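Local coordinates for uncharacterized protein (Deinococcus radiodurans, PDB 2A1V), which is of unknown function but belongs to the YjbR (DUF419) family of small alpha+beta proteins and may bind DNA, at residues T5-V10 with V99-L104; R14-E19 with E106-S111; D31-F36 with L49-Q54; L59-D64 with H89-T94. All blocks are in the same frame, centred on the assembly; numbering follows the deposited sequence.

Interaction 1: residues T5-V10 with V99-L104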
loop_
_atom_site.group_PDB
_atom_site.type_symbol
_atom_site.label_atom_id
_atom_site.label_comp_id
_atom_site.label_asym_id
_atom_site.label_seq_id
_atom_site.Cartn_x
_atom_site.Cartn_y
_atom_site.Cartn_z
ATOM N N THR A 5 2.623 -8.906 -11.741
ATOM C CA THR A 5 2.047 -7.972 -12.686
ATOM C C THR A 5 3.041 -6.820 -12.868
ATOM O O THR A 5 3.987 -6.647 -12.060
ATOM C CB THR A 5 0.697 -7.397 -12.212
ATOM O OG1 THR A 5 0.890 -6.550 -11.066
ATOM C CG2 THR A 5 -0.338 -8.510 -11.949
ATOM N N PRO A 6 2.807 -6.008 -13.898
ATOM C CA PRO A 6 3.560 -4.776 -14.133
ATOM C C PRO A 6 3.392 -3.641 -13.086
ATOM O O PRO A 6 4.042 -2.621 -13.240
ATOM C CB PRO A 6 2.997 -4.286 -15.464
ATOM C CG PRO A 6 2.262 -5.480 -16.041
ATOM C CD PRO A 6 1.757 -6.220 -14.910
ATOM N N MET A 7 2.505 -3.799 -12.097
ATOM C CA MET A 7 2.152 -2.746 -11.122
ATOM C C MET A 7 1.965 -1.326 -11.722
ATOM O O MET A 7 2.615 -0.338 -11.317
ATOM C CB MET A 7 3.161 -2.715 -10.001
ATOM C CG MET A 7 3.160 -3.981 -9.158
ATOM S SD MET A 7 1.664 -4.222 -8.167
ATOM C CE MET A 7 1.966 -3.008 -6.876
ATOM N N GLN A 8 1.088 -1.260 -12.708
ATOM C CA GLN A 8 0.881 -0.049 -13.449
ATOM C C GLN A 8 -0.613 0.318 -13.586
ATOM O O GLN A 8 -0.942 1.461 -13.999
ATOM C CB GLN A 8 1.620 -0.130 -14.801
ATOM C CG GLN A 8 3.134 0.193 -14.666
ATOM C CD GLN A 8 3.892 0.326 -15.985
ATOM O OE1 GLN A 8 3.615 1.224 -16.773
ATOM N NE2 GLN A 8 4.856 -0.568 -16.225
ATOM N N THR A 9 -1.513 -0.612 -13.245
ATOM C CA THR A 9 -2.944 -0.353 -13.350
ATOM C C THR A 9 -3.636 -0.636 -12.041
ATOM O O THR A 9 -3.128 -1.334 -11.194
ATOM C CB THR A 9 -3.638 -1.268 -14.427
ATOM O OG1 THR A 9 -3.560 -2.642 -14.008
ATOM C CG2 THR A 9 -2.987 -1.124 -15.840
ATOM N N VAL A 10 -4.847 -0.138 -11.937
ATOM C CA VAL A 10 -5.706 -0.358 -10.798
ATOM C C VAL A 10 -5.951 -1.839 -10.657
ATOM O O VAL A 10 -5.970 -2.326 -9.545
ATOM C CB VAL A 10 -7.078 0.410 -10.957
ATOM C CG1 VAL A 10 -7.963 0.190 -9.776
ATOM C CG2 VAL A 10 -6.828 1.883 -11.111
ATOM N N VAL A 99 9.945 2.212 -11.252
ATOM C CA VAL A 99 10.325 1.460 -10.053
ATOM C C VAL A 99 9.955 -0.013 -10.318
ATOM O O VAL A 99 8.848 -0.295 -10.780
ATOM C CB VAL A 99 9.583 2.032 -8.797
ATOM C CG1 VAL A 99 9.775 1.171 -7.577
ATOM C CG2 VAL A 99 10.035 3.456 -8.522
ATOM N N PRO A 100 10.892 -0.948 -10.071
ATOM C CA PRO A 100 10.634 -2.335 -10.336
ATOM C C PRO A 100 9.342 -2.849 -9.696
ATOM O O PRO A 100 9.101 -2.593 -8.536
ATOM C CB PRO A 100 11.867 -3.026 -9.715
ATOM C CG PRO A 100 12.933 -2.049 -9.807
ATOM C CD PRO A 100 12.266 -0.751 -9.572
ATOM N N ALA A 101 8.559 -3.566 -10.491
ATOM C CA ALA A 101 7.265 -4.118 -10.111
ATOM C C ALA A 101 7.329 -4.961 -8.844
ATOM O O ALA A 101 6.409 -4.926 -8.007
ATOM C CB ALA A 101 6.712 -4.953 -11.240
ATOM N N GLU A 102 8.415 -5.726 -8.735
ATOM C CA GLU A 102 8.562 -6.629 -7.601
ATOM C C GLU A 102 8.754 -5.804 -6.321
ATOM O O GLU A 102 8.096 -6.092 -5.331
ATOM C CB GLU A 102 9.688 -7.638 -7.859
ATOM C CG GLU A 102 10.111 -8.506 -6.690
ATOM C CD GLU A 102 11.232 -9.405 -7.115
ATOM O OE1 GLU A 102 10.937 -10.400 -7.802
ATOM O OE2 GLU A 102 12.397 -9.083 -6.830
ATOM N N LEU A 103 9.594 -4.766 -6.366
ATOM C CA LEU A 103 9.730 -3.855 -5.247
ATOM C C LEU A 103 8.382 -3.202 -4.880
ATOM O O LEU A 103 8.006 -3.181 -3.705
ATOM C CB LEU A 103 10.780 -2.788 -5.539
ATOM C CG LEU A 103 10.904 -1.689 -4.496
ATOM C CD1 LEU A 103 11.246 -2.245 -3.108
ATOM C CD2 LEU A 103 12.005 -0.665 -4.942
ATOM N N LEU A 104 7.679 -2.691 -5.881
ATOM C CA LEU A 104 6.351 -2.062 -5.692
ATOM C C LEU A 104 5.354 -2.983 -5.002
ATOM O O LEU A 104 4.637 -2.550 -4.134
ATOM C CB LEU A 104 5.776 -1.611 -7.027
ATOM C CG LEU A 104 6.508 -0.446 -7.748
ATOM C CD1 LEU A 104 5.937 -0.226 -9.125
ATOM C CD2 LEU A 104 6.433 0.831 -6.985
HETATM O O HOH W 1 6.735 -0.944 -12.312
#

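Interaction 2: residues R14-E19 with E106-S111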
loop_
_atom_site.group_PDB
_atom_site.type_symbol
_atom_site.label_atom_id
_atom_site.label_comp_id
_atom_site.label_asym_id
_atom_site.label_seq_id
_atom_site.Cartn_x
_atom_site.Cartn_y
_atom_site.Cartn_z
ATOM N N ARG A 14 -5.655 -4.046 -7.311
ATOM C CA ARG A 14 -6.722 -4.913 -6.848
ATOM C C ARG A 14 -6.233 -6.335 -6.696
ATOM O O ARG A 14 -6.500 -6.975 -5.709
ATOM C CB ARG A 14 -7.919 -4.880 -7.795
ATOM C CG ARG A 14 -8.682 -3.609 -7.779
ATOM C CD ARG A 14 -10.143 -3.764 -7.960
ATOM N NE ARG A 14 -10.812 -2.505 -7.728
ATOM C CZ ARG A 14 -11.057 -1.622 -8.653
ATOM N NH1 ARG A 14 -10.707 -1.868 -9.896
ATOM N NH2 ARG A 14 -11.667 -0.506 -8.350
ATOM N N SER A 15 -5.497 -6.808 -7.684
ATOM C CA SER A 15 -5.044 -8.173 -7.689
ATOM C C SER A 15 -4.184 -8.497 -6.462
ATOM O O SER A 15 -4.163 -9.653 -6.010
ATOM C CB SER A 15 -4.308 -8.539 -9.014
ATOM O OG SER A 15 -2.946 -8.068 -9.053
ATOM N N VAL A 16 -3.442 -7.511 -5.961
ATOM C CA VAL A 16 -2.583 -7.727 -4.812
ATOM C C VAL A 16 -3.457 -7.631 -3.575
ATOM O O VAL A 16 -3.467 -8.533 -2.736
ATOM C CB VAL A 16 -1.431 -6.712 -4.778
ATOM C CG1 VAL A 16 -0.734 -6.725 -3.401
ATOM C CG2 VAL A 16 -0.446 -7.031 -5.900
ATOM N N CYS A 17 -4.270 -6.583 -3.508
ATOM C CA CYS A 17 -5.065 -6.298 -2.291
ATOM C C CYS A 17 -6.217 -7.287 -2.045
ATOM O O CYS A 17 -6.573 -7.515 -0.924
ATOM C CB CYS A 17 -5.555 -4.828 -2.298
ATOM S SG CYS A 17 -4.194 -3.694 -2.316
ATOM N N ASP A 18 -6.754 -7.877 -3.112
ATOM C CA ASP A 18 -7.826 -8.869 -3.036
ATOM C C ASP A 18 -7.379 -10.103 -2.239
ATOM O O ASP A 18 -8.215 -10.796 -1.683
ATOM C CB ASP A 18 -8.256 -9.356 -4.438
ATOM C CG ASP A 18 -9.214 -8.413 -5.150
ATOM O OD1 ASP A 18 -9.716 -7.420 -4.575
ATOM O OD2 ASP A 18 -9.470 -8.674 -6.329
ATOM N N GLU A 19 -6.082 -10.387 -2.219
ATOM C CA GLU A 19 -5.523 -11.518 -1.458
ATOM C C GLU A 19 -5.200 -11.253 0.028
ATOM O O GLU A 19 -4.789 -12.184 0.744
ATOM C CB GLU A 19 -4.189 -11.908 -2.024
ATOM C CG GLU A 19 -4.100 -11.997 -3.488
ATOM C CD GLU A 19 -2.644 -11.967 -3.871
ATOM O OE1 GLU A 19 -1.868 -11.476 -2.980
ATOM O OE2 GLU A 19 -2.287 -12.394 -5.014
ATOM N N GLU A 106 5.984 -5.698 -3.073
ATOM C CA GLU A 106 6.474 -5.815 -1.711
ATOM C C GLU A 106 6.214 -4.572 -0.850
ATOM O O GLU A 106 5.990 -4.699 0.381
ATOM C CB GLU A 106 7.958 -6.054 -1.782
ATOM C CG GLU A 106 8.647 -6.334 -0.455
ATOM C CD GLU A 106 9.644 -5.254 0.002
ATOM O OE1 GLU A 106 10.612 -4.945 -0.761
ATOM O OE2 GLU A 106 9.465 -4.768 1.163
ATOM N N LEU A 107 6.289 -3.374 -1.449
ATOM C CA LEU A 107 6.022 -2.160 -0.665
ATOM C C LEU A 107 4.557 -2.114 -0.335
ATOM O O LEU A 107 4.202 -1.739 0.786
ATOM C CB LEU A 107 6.433 -0.883 -1.364
ATOM C CG LEU A 107 7.941 -0.739 -1.524
ATOM C CD1 LEU A 107 8.203 0.507 -2.453
ATOM C CD2 LEU A 107 8.598 -0.648 -0.205
ATOM N N LEU A 108 3.726 -2.583 -1.262
ATOM C CA LEU A 108 2.279 -2.578 -1.064
ATOM C C LEU A 108 1.870 -3.564 0.022
ATOM O O LEU A 108 1.147 -3.233 0.937
ATOM C CB LEU A 108 1.602 -2.835 -2.387
ATOM C CG LEU A 108 0.080 -2.963 -2.390
ATOM C CD1 LEU A 108 -0.647 -1.784 -1.727
ATOM C CD2 LEU A 108 -0.366 -3.163 -3.793
ATOM N N ARG A 109 2.438 -4.758 -0.031
ATOM C CA ARG A 109 2.265 -5.755 1.040
ATOM C C ARG A 109 2.866 -5.283 2.338
ATOM O O ARG A 109 2.272 -5.491 3.385
ATOM C CB ARG A 109 2.888 -7.095 0.654
ATOM C CG ARG A 109 2.125 -7.734 -0.458
ATOM C CD ARG A 109 2.811 -8.997 -1.014
ATOM N NE ARG A 109 1.735 -9.930 -1.331
ATOM C CZ ARG A 109 1.691 -11.199 -0.946
ATOM N NH1 ARG A 109 2.743 -11.743 -0.301
ATOM N NH2 ARG A 109 0.599 -11.917 -1.237
ATOM N N GLY A 110 4.007 -4.599 2.262
ATOM C CA GLY A 110 4.625 -4.065 3.462
ATOM C C GLY A 110 3.783 -3.011 4.188
ATOM O O GLY A 110 3.777 -2.942 5.448
ATOM N N SER A 111 3.109 -2.160 3.404
ATOM C CA SER A 111 2.292 -1.070 3.947
ATOM C C SER A 111 1.102 -1.678 4.742
ATOM O O SER A 111 0.863 -1.321 5.877
ATOM C CB SER A 111 1.793 -0.156 2.810
ATOM O OG SER A 111 0.959 0.880 3.306
#

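Interaction 3: residues D31-F36 with L49-Q54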
loop_
_atom_site.group_PDB
_atom_site.type_symbol
_atom_site.label_atom_id
_atom_site.label_comp_id
_atom_site.label_asym_id
_atom_site.label_seq_id
_atom_site.Cartn_x
_atom_site.Cartn_y
_atom_site.Cartn_z
ATOM N N ASP A 31 -13.533 12.906 -4.609
ATOM C CA ASP A 31 -12.895 12.565 -5.877
ATOM C C ASP A 31 -12.779 11.040 -6.133
ATOM O O ASP A 31 -13.458 10.208 -5.443
ATOM C CB ASP A 31 -11.550 13.288 -5.990
ATOM C CG ASP A 31 -10.448 12.780 -4.973
ATOM O OD1 ASP A 31 -10.614 11.826 -4.200
ATOM O OD2 ASP A 31 -9.366 13.392 -4.964
ATOM N N GLU A 32 -11.962 10.689 -7.145
ATOM C CA GLU A 32 -11.746 9.320 -7.548
ATOM C C GLU A 32 -10.607 8.657 -6.785
ATOM O O GLU A 32 -9.979 7.738 -7.291
ATOM C CB GLU A 32 -11.500 9.214 -9.067
ATOM C CG GLU A 32 -12.201 10.258 -9.991
ATOM C CD GLU A 32 -13.718 10.418 -9.803
ATOM O OE1 GLU A 32 -14.354 9.740 -8.976
ATOM O OE2 GLU A 32 -14.281 11.315 -10.467
ATOM N N THR A 33 -10.315 9.126 -5.570
ATOM C CA THR A 33 -9.338 8.443 -4.719
ATOM C C THR A 33 -9.880 7.098 -4.116
ATOM O O THR A 33 -10.708 7.039 -3.201
ATOM C CB THR A 33 -8.784 9.402 -3.638
ATOM O OG1 THR A 33 -8.294 10.616 -4.261
ATOM C CG2 THR A 33 -7.596 8.712 -2.871
ATOM N N LEU A 34 -9.408 6.018 -4.705
ATOM C CA LEU A 34 -9.579 4.678 -4.188
ATOM C C LEU A 34 -8.673 4.442 -2.958
ATOM O O LEU A 34 -7.455 4.650 -2.995
ATOM C CB LEU A 34 -9.244 3.676 -5.281
ATOM C CG LEU A 34 -9.450 2.190 -4.987
ATOM C CD1 LEU A 34 -10.937 1.797 -4.622
ATOM C CD2 LEU A 34 -8.962 1.411 -6.195
ATOM N N VAL A 35 -9.308 4.003 -1.877
ATOM C CA VAL A 35 -8.644 3.767 -0.598
ATOM C C VAL A 35 -8.820 2.302 -0.181
ATOM O O VAL A 35 -9.911 1.759 -0.169
ATOM C CB VAL A 35 -9.181 4.718 0.478
ATOM C CG1 VAL A 35 -8.383 4.583 1.772
ATOM C CG2 VAL A 35 -9.139 6.176 0.006
ATOM N N PHE A 36 -7.701 1.660 0.090
ATOM C CA PHE A 36 -7.668 0.306 0.631
ATOM C C PHE A 36 -7.450 0.401 2.122
ATOM O O PHE A 36 -6.498 1.043 2.598
ATOM C CB PHE A 36 -6.573 -0.548 -0.013
ATOM C CG PHE A 36 -6.681 -0.644 -1.496
ATOM C CD1 PHE A 36 -6.073 0.301 -2.314
ATOM C CD2 PHE A 36 -7.372 -1.706 -2.079
ATOM C CE1 PHE A 36 -6.167 0.224 -3.706
ATOM C CE2 PHE A 36 -7.448 -1.828 -3.464
ATOM C CZ PHE A 36 -6.856 -0.862 -4.284
ATOM N N LEU A 49 -3.529 4.146 -1.206
ATOM C CA LEU A 49 -4.493 5.008 -1.885
ATOM C C LEU A 49 -3.993 5.344 -3.293
ATOM O O LEU A 49 -2.766 5.507 -3.516
ATOM C CB LEU A 49 -4.687 6.349 -1.160
ATOM C CG LEU A 49 -4.877 6.588 0.317
ATOM C CD1 LEU A 49 -3.628 6.188 1.147
ATOM C CD2 LEU A 49 -5.205 8.103 0.431
ATOM N N THR A 50 -4.916 5.517 -4.222
ATOM C CA THR A 50 -4.536 6.041 -5.547
ATOM C C THR A 50 -5.708 6.765 -6.189
ATOM O O THR A 50 -6.850 6.386 -5.958
ATOM C CB THR A 50 -4.022 4.904 -6.517
ATOM O OG1 THR A 50 -3.344 5.467 -7.682
ATOM C CG2 THR A 50 -5.168 4.002 -6.918
ATOM N N ASP A 51 -5.419 7.783 -7.000
ATOM C CA ASP A 51 -6.435 8.550 -7.705
ATOM C C ASP A 51 -6.545 7.927 -9.091
ATOM O O ASP A 51 -5.626 8.027 -9.942
ATOM C CB ASP A 51 -6.068 10.033 -7.736
ATOM C CG ASP A 51 -7.052 10.878 -8.519
ATOM O OD1 ASP A 51 -8.043 10.355 -9.125
ATOM O OD2 ASP A 51 -6.802 12.100 -8.542
ATOM N N ILE A 52 -7.669 7.245 -9.296
ATOM C CA ILE A 52 -7.866 6.380 -10.462
ATOM C C ILE A 52 -8.097 7.110 -11.759
ATOM O O ILE A 52 -8.044 6.495 -12.809
ATOM C CB ILE A 52 -8.972 5.305 -10.247
ATOM C CG1 ILE A 52 -10.396 5.874 -10.249
ATOM C CG2 ILE A 52 -8.697 4.501 -8.982
ATOM C CD1 ILE A 52 -11.474 4.757 -10.533
ATOM N N THR A 53 -8.322 8.428 -11.714
ATOM C CA THR A 53 -8.398 9.210 -12.944
ATOM C C THR A 53 -7.037 9.712 -13.508
ATOM O O THR A 53 -7.014 10.345 -14.579
ATOM C CB THR A 53 -9.375 10.426 -12.838
ATOM O OG1 THR A 53 -9.613 10.954 -14.154
ATOM C CG2 THR A 53 -8.810 11.504 -11.994
ATOM N N GLN A 54 -5.937 9.474 -12.799
ATOM C CA GLN A 54 -4.602 9.871 -13.272
ATOM C C GLN A 54 -3.853 8.730 -13.991
ATOM O O GLN A 54 -3.774 7.582 -13.495
ATOM C CB GLN A 54 -3.737 10.309 -12.096
ATOM C CG GLN A 54 -4.214 11.510 -11.320
ATOM C CD GLN A 54 -3.241 11.918 -10.188
ATOM O OE1 GLN A 54 -2.882 11.102 -9.292
ATOM N NE2 GLN A 54 -2.835 13.198 -10.210
HETATM O O HOH W 2 -9.918 12.422 -8.748
#

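Interaction 4: residues L59-D64 with H89-T94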
loop_
_atom_site.group_PDB
_atom_site.type_symbol
_atom_site.label_atom_id
_atom_site.label_comp_id
_atom_site.label_asym_id
_atom_site.label_seq_id
_atom_site.Cartn_x
_atom_site.Cartn_y
_atom_site.Cartn_z
ATOM N N LEU A 59 0.646 5.958 -6.460
ATOM C CA LEU A 59 0.339 5.067 -5.412
ATOM C C LEU A 59 0.968 5.563 -4.100
ATOM O O LEU A 59 2.199 5.647 -3.964
ATOM C CB LEU A 59 0.841 3.666 -5.784
ATOM C CG LEU A 59 0.555 2.616 -4.708
ATOM C CD1 LEU A 59 -0.927 2.495 -4.484
ATOM C CD2 LEU A 59 1.205 1.252 -5.033
ATOM N N SER A 60 0.096 5.866 -3.149
ATOM C CA SER A 60 0.508 6.249 -1.807
ATOM C C SER A 60 0.427 5.045 -0.863
ATOM O O SER A 60 -0.566 4.353 -0.830
ATOM C CB SER A 60 -0.342 7.417 -1.281
ATOM O OG SER A 60 -0.062 8.641 -1.979
ATOM N N LEU A 61 1.469 4.884 -0.070
ATOM C CA LEU A 61 1.594 3.756 0.819
ATOM C C LEU A 61 2.470 4.106 2.030
ATOM O O LEU A 61 3.177 5.102 2.024
ATOM C CB LEU A 61 2.136 2.521 0.054
ATOM C CG LEU A 61 3.461 2.593 -0.720
ATOM C CD1 LEU A 61 4.657 2.471 0.182
ATOM C CD2 LEU A 61 3.522 1.500 -1.793
ATOM N N LYS A 62 2.377 3.274 3.070
ATOM C CA LYS A 62 3.085 3.497 4.334
ATOM C C LYS A 62 4.363 2.726 4.342
ATOM O O LYS A 62 4.412 1.570 3.862
ATOM C CB LYS A 62 2.263 3.063 5.566
ATOM C CG LYS A 62 0.887 3.680 5.655
ATOM C CD LYS A 62 0.372 3.870 7.104
ATOM C CE LYS A 62 1.112 4.897 7.928
ATOM N NZ LYS A 62 0.373 5.159 9.208
ATOM N N VAL A 63 5.380 3.351 4.920
ATOM C CA VAL A 63 6.751 2.810 4.945
ATOM C C VAL A 63 7.406 3.182 6.250
ATOM O O VAL A 63 7.085 4.201 6.815
ATOM C CB VAL A 63 7.677 3.391 3.821
ATOM C CG1 VAL A 63 7.286 2.915 2.450
ATOM C CG2 VAL A 63 7.710 4.915 3.871
ATOM N N ASP A 64 8.317 2.350 6.740
ATOM C CA ASP A 64 9.139 2.719 7.890
ATOM C C ASP A 64 9.929 4.009 7.507
ATOM O O ASP A 64 10.404 4.089 6.417
ATOM C CB ASP A 64 10.075 1.558 8.189
ATOM C CG ASP A 64 11.242 1.965 9.036
ATOM O OD1 ASP A 64 11.065 2.164 10.250
ATOM O OD2 ASP A 64 12.347 2.064 8.480
ATOM N N HIS A 89 5.369 9.101 7.452
ATOM C CA HIS A 89 5.029 7.672 7.294
ATOM C C HIS A 89 4.595 7.218 5.918
ATOM O O HIS A 89 4.646 6.025 5.613
ATOM C CB HIS A 89 3.978 7.295 8.324
ATOM C CG HIS A 89 4.415 7.546 9.738
ATOM N ND1 HIS A 89 5.286 6.715 10.390
ATOM C CD2 HIS A 89 4.142 8.551 10.603
ATOM C CE1 HIS A 89 5.503 7.169 11.611
ATOM N NE2 HIS A 89 4.818 8.283 11.768
ATOM N N TRP A 90 4.208 8.161 5.085
ATOM C CA TRP A 90 3.697 7.877 3.695
ATOM C C TRP A 90 4.584 8.410 2.568
ATOM O O TRP A 90 5.088 9.526 2.615
ATOM C CB TRP A 90 2.358 8.537 3.496
ATOM C CG TRP A 90 1.252 7.997 4.292
ATOM C CD1 TRP A 90 0.947 8.331 5.534
ATOM C CD2 TRP A 90 0.284 7.022 3.882
ATOM N NE1 TRP A 90 -0.182 7.681 5.949
ATOM C CE2 TRP A 90 -0.615 6.861 4.954
ATOM C CE3 TRP A 90 0.088 6.266 2.712
ATOM C CZ2 TRP A 90 -1.670 5.945 4.925
ATOM C CZ3 TRP A 90 -0.994 5.364 2.673
ATOM C CH2 TRP A 90 -1.839 5.207 3.773
ATOM N N VAL A 91 4.746 7.607 1.540
ATOM C CA VAL A 91 5.361 8.060 0.287
ATOM C C VAL A 91 4.348 7.854 -0.837
ATOM O O VAL A 91 3.405 7.078 -0.681
ATOM C CB VAL A 91 6.656 7.283 -0.058
ATOM C CG1 VAL A 91 7.819 7.625 0.966
ATOM C CG2 VAL A 91 6.395 5.729 -0.187
ATOM N N THR A 92 4.571 8.527 -1.958
ATOM C CA THR A 92 3.717 8.408 -3.155
ATOM C C THR A 92 4.658 8.001 -4.314
ATOM O O THR A 92 5.681 8.637 -4.555
ATOM C CB THR A 92 2.900 9.780 -3.412
ATOM O OG1 THR A 92 1.966 9.977 -2.351
ATOM C CG2 THR A 92 2.146 9.780 -4.744
ATOM N N VAL A 93 4.344 6.877 -4.935
ATOM C CA VAL A 93 5.110 6.275 -6.020
ATOM C C VAL A 93 4.355 6.390 -7.332
ATOM O O VAL A 93 3.161 5.972 -7.426
ATOM C CB VAL A 93 5.351 4.768 -5.790
ATOM C CG1 VAL A 93 6.317 4.246 -6.795
ATOM C CG2 VAL A 93 5.886 4.545 -4.421
ATOM N N THR A 94 5.044 6.939 -8.342
ATOM C CA THR A 94 4.471 7.002 -9.683
ATOM C C THR A 94 4.534 5.629 -10.339
ATOM O O THR A 94 5.613 5.039 -10.456
ATOM C CB THR A 94 5.218 8.067 -10.529
ATOM O OG1 THR A 94 5.354 9.259 -9.752
ATOM C CG2 THR A 94 4.463 8.398 -11.828
HETATM O O HOH W 3 5.802 4.182 8.995
#

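Interaction 1: residues T5-V10 with V99-L104
The Thr5-Pro6 peptide is the flat group that meets the other segment here: Ala101 CB comes up to its oxygen end, 3.3 Å from Thr5 O, and the next peptide of the chain brings Pro6 C to 4.0 Å from Ala101 CB. What is being built is the seat of an N-terminal loop on the first turn of a helix. Pro100 holds the N-cap position of helix 101-119, and the turn starts regularly, with Leu104 N bonded back to Pro100 O. Met7 carries the contact between loop and helix turn. With CG beside its own backbone N (chi1 -65°) and two further bends along the chain, the side chain curls over the helix surface. Its CB lies 3.8 Å from Leu104 CD1, its CG 3.6 Å from Ala101 O, and its CE reaches the backbone carbonyl of Leu104; the Met7 and Leu104 side chains run alongside one another, pointing opposite ways. Behind Met7 sits Leu13 of helix 10-17, which the loop enters through Thr9 as N-cap. No direct hydrogen bond joins the segments. A water bridges them instead, donating to Val99 O at 2.7 Å and only weakly to Pro6 O at 3.3 Å.

Interaction 2: residues R14-E19 with E106-S111
Leu108 is the first residue of 106-111 to meet the other helix. Its CG stands anti to the backbone N (chi1 176°), which sends the branched end straight across to helix 10-17. There CD2 meets Val16 CG1 at 3.6 Å, the two side chains reaching toward each other tip to tip, and Val16 CB is close behind. The other branch, Leu108 CD1, lies 4.1 Å from Cys17 SG. These apolar ends meet where two helices lie beside each other on the antiparallel sheet: Cys17 also touches Tyr47 and Phe36, and Leu108 touches Ala48, so the same small cluster serves as helix-helix and helix-sheet contact in this alpha+beta fold. One residue on, Arg109 starts off alongside the neighbouring helix, with CG 4.2 Å from Val16 CG1, and its chain then bends to carry the guanidinium to Glu19. NH2 gives a salt bridge to Glu19 OE1 of 3.1 Å with an N-H...O angle of 155°. The oxygen lies at the guanidinium edge, close to its plane, and is met on its syn side, though tilted out of the carboxylate plane; the two flat groups stand 88° apart, and one N-H of NH2 makes the bond. NH1 bonds Glu135 O, in the C-terminal stretch that leads into the His tag and is probably vector-derived. Two residues further, Ser111 turns to the sheet and its OG bonds Tyr47 O and Lys62 N.

Interaction 3: residues D31-F36 with L49-Q54
Leu34 and Thr50 face each other as a hydrogen-bonded antiparallel pair: Leu34 N reaches Thr50 O at 2.9 Å, and Thr50 N returns a bond of 3.0 Å to Leu34 O. A third backbone bond, Ile52 N to Glu32 O at 3.1 Å, is nearly straight at nitrogen (173°) but comes to the oxygen from above the carbonyl plane. On one side of the strands the non-hydrogen-bonded pairs Thr33-Asp51 and Val35-Leu49 line up, with Thr33 CG2 4.1 Å from Leu49 CB. On the other side Ile52 CG2 packs against Leu34 CB at 3.8 Å, and helix 10-17 closes over both through Val10. Past the strand ends Glu32 CB rests on Ile52 CG1, and its CG on Thr53 CB.

Two aspartates set the shape of these ends. Asp31 OD1 takes both Thr33 N and Thr33 OG1 (2.6 Å for the hydroxyl) from the same face of its carboxylate. The N-H bond makes an Asx turn, and the hydroxyl bond fixes the rotation of the Thr33 side chain. Asp51 OD1 makes a second Asx turn with Thr53 N, at the start of a type I turn from Asp51 to Gln54, and also receives a water that accepts from Glu32 N. The carboxylates come near enough, Asp31 OD2 to Asp51 OD2 4.6 Å, that each would probably disfavour charge on the other. Further out, Thr50 OG1 is tied to Arg58 O, and Leu49 pairs with Ser60. This is the open end of the beta hairpin 33-38/43-51, which forms two neighbouring strands of the antiparallel sheet.

Interaction 4: residues L59-D64 with H89-T94
Lys62 lies over the indole of Trp90, and its chain can be followed outward. CB passes 3.8 Å from His89 O. CG then sits above the six-membered ring of Trp90, 3.5 Å from its centroid and 11° off the normal, a clear CH-pi contact. CD stays over the same face, 3.6 Å from Trp90 CZ2. A bend at chi3 (68°) next carries CE toward the pyrrole part, 3.7 Å from Trp90 NE1, and on its way the same CE touches His89 CB. NZ ends beyond the ring, with Trp90 NE1 as its nearest neighbour on the other segment. Ser60 O comes in at the edge of the indole, near its plane, while Leu49 of strand 43-51 touches the ring and Met46 the Trp90 side chain.

Beneath these side chains, strands 58-62 and 90-94 run antiparallel as neighbours in the sheet, 90-94 lying next to the outer strand 79-81. Leu59 pairs with Val93 and Leu61 with Val91, each through two backbone hydrogen bonds; Val63 N adds one more to His89 O at 2.9 Å. Trp90, Lys62, Ser60 and Thr92 share one face, whereas Leu59, Leu61, Val91 and Val93 point to the other, where helix 101-119 covers Leu61 and Val93 through Leu107 and Leu104.

Ser60 OG and Thr92 OG1 are modelled 2.5 Å apart, a hydrogen bond whose very short length is doubtful; Tyr83 N is a further partner of Thr92 OG1. At the far end a water joins Val63 O to His89 ND1, 2.9 Å from that nitrogen and in the plane of the imidazole.

In the fold
From the N terminus, the loop 5-10 finds its partner about 90 residues on, at the start of helix 101-119, so interaction 1 closes a long loop. Interaction 2, from helix 10-17, closes a second one on the same helix 101-119, and the two cross because their segments alternate along the chain. Both enclose the sheet-forming region. Within it interaction 3 closes the short hairpin 33-38/43-51 before interaction 4 opens and spans helix 65-74 and strand 79-81; these two run in series and meet where strands 43-51 and 58-62 are neighbours. Val10 packs on interaction 3, and Leu104 and Ser111 reach interaction 4, so helices 10-17 and 101-119 are tied to the sheet.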